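Local structure of glycerol dehydrogenase (Bacillus coagulans, 6CSJ) at residues A[71-74]-A[75-79]. The protein probably catalyses the NAD-dependent oxidation of glycerol and related polyols, and in this double mutant has acquired D-lactate dehydrogenase activity. The protein carries 2 engineered substitutions. Sequence-based numbering, arbitrary orientation.
Sequences PEIE and RLCEM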
ATOM      1  N   PRO A  71     -10.787  20.519  -1.106  1.00 30.46           N
ATOM      2  CA  PRO A  71     -10.579  21.781  -0.369  1.00 33.17           C
ATOM      3  C   PRO A  71      -9.236  21.872   0.349  1.00 31.10           C
ATOM      4  O   PRO A  71      -8.550  22.896   0.253  1.00 33.89           O
ATOM      5  CB  PRO A  71     -11.738  21.794   0.637  1.00 34.16           C
ATOM      6  CG  PRO A  71     -12.806  20.998  -0.038  1.00 31.86           C
ATOM      7  CD  PRO A  71     -12.087  19.909  -0.771  1.00 27.86           C
ATOM      8  N   GLU A  72      -8.861  20.804   1.050  1.00 31.29           N
ATOM      9  CA  GLU A  72      -7.577  20.753   1.759  1.00 30.03           C
ATOM     10  C   GLU A  72      -6.390  20.771   0.774  1.00 29.32           C
ATOM     11  O   GLU A  72      -5.387  21.427   1.041  1.00 32.74           O
ATOM     12  CB  GLU A  72      -7.540  19.551   2.710  1.00 36.15           C
ATOM     13  CG  GLU A  72      -6.268  19.384   3.547  1.00 42.52           C
ATOM     14  CD  GLU A  72      -6.018  20.480   4.584  1.00 40.17           C
ATOM     15  OE1 GLU A  72      -6.848  21.386   4.752  1.00 39.66           O
ATOM     16  OE2 GLU A  72      -4.962  20.426   5.254  1.00 34.85           O
ATOM     17  N   ILE A  73      -6.514  20.096  -0.367  1.00 26.60           N
ATOM     18  CA  ILE A  73      -5.485  20.164  -1.418  1.00 28.96           C
ATOM     19  C   ILE A  73      -5.346  21.580  -1.987  1.00 29.02           C
ATOM     20  O   ILE A  73      -4.223  22.059  -2.181  1.00 29.66           O
ATOM     21  CB  ILE A  73      -5.750  19.141  -2.559  1.00 32.18           C
ATOM     22  CG1 ILE A  73      -5.542  17.709  -2.050  1.00 31.81           C
ATOM     23  CG2 ILE A  73      -4.837  19.384  -3.773  1.00 28.57           C
ATOM     24  CD1 ILE A  73      -6.244  16.647  -2.877  1.00 35.32           C
ATOM     25  N   GLU A  74      -6.475  22.243  -2.257  1.00 36.91           N
ATOM     26  CA  GLU A  74      -6.451  23.618  -2.765  1.00 39.72           C
ATOM     27  C   GLU A  74      -5.838  24.594  -1.746  1.00 32.24           C
ATOM     28  O   GLU A  74      -5.016  25.434  -2.122  1.00 31.01           O
ATOM     29  CB  GLU A  74      -7.857  24.099  -3.176  1.00 40.49           C
ATOM     30  CG  GLU A  74      -7.869  25.415  -3.982  1.00 48.96           C
ATOM     31  CD  GLU A  74      -9.180  26.225  -3.831  1.00 58.04           C
ATOM     32  OE1 GLU A  74     -10.232  25.568  -3.888  1.00 56.95           O
ATOM     33  OE2 GLU A  74      -9.154  27.477  -3.641  1.00 53.94           O
ATOM     34  N   ARG A  75      -6.236  24.476  -0.477  1.00 25.99           N
ATOM     35  CA  ARG A  75      -5.691  25.312   0.607  1.00 27.56           C
ATOM     36  C   ARG A  75      -4.160  25.216   0.667  1.00 31.73           C
ATOM     37  O   ARG A  75      -3.462  26.236   0.713  1.00 40.60           O
ATOM     38  CB  ARG A  75      -6.319  24.912   1.951  1.00 29.22           C
ATOM     39  CG  ARG A  75      -5.941  25.789   3.145  1.00 30.57           C
ATOM     40  CD  ARG A  75      -6.588  25.292   4.438  1.00 30.74           C
ATOM     41  NE  ARG A  75      -5.903  24.117   5.011  1.00 33.03           N
ATOM     42  CZ  ARG A  75      -4.751  24.148   5.696  1.00 37.28           C
ATOM     43  NH1 ARG A  75      -4.103  25.296   5.914  1.00 35.00           N
ATOM     44  NH2 ARG A  75      -4.223  23.017   6.161  1.00 41.61           N
ATOM     45  N   LEU A  76      -3.648  23.985   0.634  1.00 32.83           N
ATOM     46  CA  LEU A  76      -2.202  23.731   0.708  1.00 28.18           C
ATOM     47  C   LEU A  76      -1.447  24.149  -0.557  1.00 29.31           C
ATOM     48  O   LEU A  76      -0.320  24.640  -0.459  1.00 27.98           O
ATOM     49  CB  LEU A  76      -1.924  22.260   1.039  1.00 26.74           C
ATOM     50  CG  LEU A  76      -2.412  21.806   2.420  1.00 27.22           C
ATOM     51  CD1 LEU A  76      -2.464  20.298   2.508  1.00 28.38           C
ATOM     52  CD2 LEU A  76      -1.548  22.374   3.533  1.00 27.53           C
ATOM     53  N   CYS A  77      -2.056  23.958  -1.730  1.00 28.65           N
ATOM     54  CA  CYS A  77      -1.499  24.500  -2.989  1.00 33.15           C
ATOM     55  C   CYS A  77      -1.293  26.019  -2.927  1.00 40.64           C
ATOM     56  O   CYS A  77      -0.249  26.518  -3.362  1.00 39.63           O
ATOM     57  CB  CYS A  77      -2.403  24.193  -4.187  1.00 35.26           C
ATOM     58  SG  CYS A  77      -2.355  22.484  -4.755  1.00 37.47           S
ATOM     59  N   GLU A  78      -2.295  26.738  -2.397  1.00 42.92           N
ATOM     60  CA  GLU A  78      -2.229  28.203  -2.277  1.00 41.09           C
ATOM     61  C   GLU A  78      -1.131  28.608  -1.300  1.00 35.34           C
ATOM     62  O   GLU A  78      -0.269  29.413  -1.648  1.00 32.61           O
ATOM     63  CB  GLU A  78      -3.593  28.807  -1.879  1.00 48.84           C
ATOM     64  CG  GLU A  78      -4.604  28.836  -3.032  1.00 51.24           C
ATOM     65  CD  GLU A  78      -4.305  29.905  -4.088  1.00 56.51           C
ATOM     66  OE1 GLU A  78      -3.815  31.006  -3.735  1.00 52.67           O
ATOM     67  OE2 GLU A  78      -4.579  29.664  -5.291  1.00 67.60           O
ATOM     68  N   MET A  79      -1.124  28.009  -0.110  1.00 28.79           N
ATOM     69  CA  MET A  79      -0.038  28.235   0.853  1.00 31.16           C
ATOM     70  C   MET A  79       1.339  27.975   0.250  1.00 28.95           C
ATOM     71  O   MET A  79       2.258  28.764   0.456  1.00 28.54           O
ATOM     72  CB  MET A  79      -0.210  27.355   2.090  1.00 31.45           C
ATOM     73  CG  MET A  79      -1.366  27.736   2.981  1.00 33.62           C
ATOM     74  SD  MET A  79      -1.626  26.503   4.257  1.00 44.54           S
ATOM     75  CE  MET A  79      -0.073  26.594   5.127  1.00 38.14           C
TER
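Arg-75 N donates a hydrogen bond to Pro-71 O at 2.9 Å, and the same i to i+4 pairing repeats from Leu-76 to Glu-72, from Cys-77 to Ile-73 and from Glu-78 to Glu-74 through one continuous alpha-helix. On one flank Glu-72 and Arg-75, three residues apart, run alongside each other in a bidentate, side-on salt bridge. Arg-75 NE reaches Glu-72 OE1 at 2.9 Å, nearly straight at 169° but from above the carboxylate plane, whereas Arg-75 NH2 meets the syn side of Glu-72 OE2 at 2.8 Å, tilted out of that plane; carboxylate and guanidinium are turned 40° against each other. Glu-72 holds CG opposite its own N (chi1 -179°) and then bends at chi2, which brings the carboxylate beside the arginine. Gly-65 N also donates a hydrogen bond to Glu-72 OE2, and Arg-75 NH2 has a second partner in Leu-63 O. Replacing Glu-72 with alanine would probably leave the guanidinium without its charged mate and Gly-65 N without this acceptor. Leu-76 CD1 lies 4.0 Å from Glu-72 CG, while Ile-73 CG2 and Cys-77 SG pack at 4.1 Å on the buried side, facing helix 94-106. Through its two outside bonds this i to i+3 salt bridge connects sheet-flanking helix 70-82 to the end of strand 59-63 and the loop that follows, in the parallel alpha/beta domain of the iron-containing alcohol dehydrogenase family.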